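Local coordinates for conserved hypothetical protein (PDB 1TSJ), which is of unknown function but belongs to the 3-demethylubiquinone-9 3-methyltransferase family of the glyoxalase clan, at residues P73-V78 against S122-L127. Numbering follows the deposited sequence.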
loop_
_atom_site.group_PDB
_atom_site.type_symbol
_atom_site.label_atom_id
_atom_site.label_comp_id
_atom_site.label_asym_id
_atom_site.label_seq_id
_atom_site.Cartn_x
_atom_site.Cartn_y
_atom_site.Cartn_z
ATOM N N PRO A 73 2.093 -4.733 -7.470
ATOM C CA PRO A 73 3.018 -5.949 -7.388
ATOM C C PRO A 73 3.859 -5.890 -6.000
ATOM O O PRO A 73 3.655 -6.628 -5.018
ATOM C CB PRO A 73 3.889 -5.795 -8.685
ATOM C CG PRO A 73 3.033 -4.740 -9.752
ATOM C CD PRO A 73 2.159 -3.977 -8.757
ATOM N N ILE A 74 4.723 -4.895 -5.889
ATOM C CA ILE A 74 5.388 -4.641 -4.635
ATOM C C ILE A 74 5.526 -3.108 -4.577
ATOM O O ILE A 74 6.576 -2.632 -4.092
ATOM C CB ILE A 74 6.809 -5.335 -4.614
ATOM C CG1 ILE A 74 7.728 -4.808 -3.514
ATOM C CG2 ILE A 74 7.527 -4.862 -5.780
ATOM C CD1 ILE A 74 9.151 -5.611 -3.319
ATOM N N SER A 75 4.466 -2.410 -4.965
ATOM C CA SER A 75 4.336 -0.968 -4.982
ATOM C C SER A 75 4.719 -0.030 -3.851
ATOM O O SER A 75 5.257 -0.371 -2.829
ATOM C CB SER A 75 2.887 -0.646 -5.404
ATOM O OG SER A 75 1.909 -0.842 -4.488
ATOM N N LEU A 76 4.499 1.250 -4.114
ATOM C CA LEU A 76 4.713 2.312 -3.108
ATOM C C LEU A 76 3.427 2.958 -2.792
ATOM O O LEU A 76 2.767 3.419 -3.618
ATOM C CB LEU A 76 5.672 3.407 -3.595
ATOM C CG LEU A 76 7.062 2.804 -3.852
ATOM C CD1 LEU A 76 7.914 3.771 -4.548
ATOM C CD2 LEU A 76 7.846 2.332 -2.705
ATOM N N PHE A 77 3.106 2.988 -1.554
ATOM C CA PHE A 77 1.837 3.335 -1.138
ATOM C C PHE A 77 2.055 4.693 -0.480
ATOM O O PHE A 77 2.639 4.848 0.625
ATOM C CB PHE A 77 1.233 2.252 -0.188
ATOM C CG PHE A 77 -0.096 2.631 0.451
ATOM C CD1 PHE A 77 -1.254 2.120 -0.035
ATOM C CD2 PHE A 77 -0.181 3.540 1.387
ATOM C CE1 PHE A 77 -2.448 2.530 0.453
ATOM C CE2 PHE A 77 -1.384 3.855 1.944
ATOM C CZ PHE A 77 -2.509 3.338 1.473
ATOM N N VAL A 78 1.519 5.689 -1.203
ATOM C CA VAL A 78 1.608 7.045 -0.822
ATOM C C VAL A 78 0.295 7.594 -0.185
ATOM O O VAL A 78 -0.779 7.707 -0.777
ATOM C CB VAL A 78 2.193 7.927 -2.050
ATOM C CG1 VAL A 78 2.540 9.385 -1.621
ATOM C CG2 VAL A 78 3.360 7.240 -2.772
ATOM N N SER A 122 4.948 0.995 -9.403
ATOM C CA SER A 122 3.555 1.218 -9.003
ATOM C C SER A 122 3.603 2.093 -7.874
ATOM O O SER A 122 4.422 1.846 -6.985
ATOM C CB SER A 122 2.933 -0.069 -8.539
ATOM O OG SER A 122 2.663 -0.919 -9.651
ATOM N N PHE A 123 2.747 3.114 -7.946
ATOM C CA PHE A 123 2.401 4.043 -6.876
ATOM C C PHE A 123 0.956 3.956 -6.552
ATOM O O PHE A 123 0.136 4.093 -7.428
ATOM C CB PHE A 123 2.651 5.438 -7.347
ATOM C CG PHE A 123 4.105 5.728 -7.497
ATOM C CD1 PHE A 123 4.763 5.414 -8.698
ATOM C CD2 PHE A 123 4.854 6.231 -6.384
ATOM C CE1 PHE A 123 6.136 5.575 -8.755
ATOM C CE2 PHE A 123 6.116 6.423 -6.480
ATOM C CZ PHE A 123 6.790 6.068 -7.654
ATOM N N GLN A 124 0.651 3.739 -5.286
ATOM C CA GLN A 124 -0.731 3.917 -4.758
ATOM C C GLN A 124 -0.783 5.215 -4.060
ATOM O O GLN A 124 0.092 5.464 -3.193
ATOM C CB GLN A 124 -1.202 2.832 -3.775
ATOM C CG GLN A 124 -1.131 1.534 -4.511
ATOM C CD GLN A 124 -1.604 0.331 -3.678
ATOM O OE1 GLN A 124 -2.775 0.314 -3.211
ATOM N NE2 GLN A 124 -0.682 -0.665 -3.447
ATOM N N LEU A 125 -1.820 6.004 -4.468
ATOM C CA LEU A 125 -2.113 7.310 -3.906
ATOM C C LEU A 125 -3.365 7.316 -3.098
ATOM O O LEU A 125 -4.424 7.089 -3.643
ATOM C CB LEU A 125 -2.172 8.382 -5.006
ATOM C CG LEU A 125 -1.146 8.188 -6.164
ATOM C CD1 LEU A 125 -1.340 9.233 -7.231
ATOM C CD2 LEU A 125 0.276 8.278 -5.759
ATOM N N ALA A 126 -3.249 7.570 -1.814
ATOM C CA ALA A 126 -4.365 7.325 -0.980
ATOM C C ALA A 126 -4.690 8.596 -0.182
ATOM O O ALA A 126 -3.851 9.064 0.606
ATOM C CB ALA A 126 -4.091 6.142 -0.043
ATOM N N LEU A 127 -5.886 9.178 -0.356
ATOM C CA LEU A 127 -6.252 10.336 0.442
ATOM C C LEU A 127 -7.129 9.920 1.577
ATOM O O LEU A 127 -8.236 9.534 1.353
ATOM C CB LEU A 127 -7.010 11.231 -0.398
ATOM C CG LEU A 127 -6.948 12.655 0.076
ATOM C CD1 LEU A 127 -7.381 13.441 -1.162
ATOM C CD2 LEU A 127 -7.852 12.960 1.219
#
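Leu76, Phe77 and Val78 pair with Phe123, Gln124 and Leu125 as neighbouring parallel strands, their short axes 21° apart. Four backbone hydrogen bonds alternate along the seam: Leu76 N gives to Ser122 O at 2.9 Å, Gln124 N to Leu76 O, Val78 N to Gln124 O, and Ala126 N to Val78 O at 2.7 Å. Leu76 thus bonds to the two neighbours of its partner Phe123, the staggered pattern of parallel strands, and CA-H...O contacts, such as Phe123 CA to Leu76 O at 3.3 Å, fill in between.

A side-chain bond runs beside the ladder on the face that carries Phe77 and Gln124. Gln124 NE2 donates to Ser75 OG at 2.8 Å, nearly straight and within the amide plane. Gln124 reaches it with its chain stretched beyond CG (chi2 -179°), and the bond gives the buried amide a polar partner among Phe9, Phe112 and Trp114.

Apolar contacts divide between the two faces. Beside Gln124, the Phe77 ring stands steeply to the amide, at 77°; its CD1 lies 3.8 Å from Gln124 CB and its CZ 3.6 Å from Ala126 CB, while Phe9 meets the ring from strand 6-11. On the other face Phe123 runs alongside Leu76 and Val78: Leu76 CD1 touches Phe123 CE2 at 3.7 Å, and Val78 CG2 sits at the ring edge. Helix 83-94 packs here, with Leu89 on Val78, Leu93 on Phe123, and Met86 and Phe90 on Leu125, whereas Leu76 meets Ile6.

This parallel pair lies within the C-terminal half and mirrors 6-11 with 59-64, while 76-79 joins the halves antiparallel to 6-11, consistent with the paired beta-alpha-beta-beta-beta modules of the glyoxalase fold.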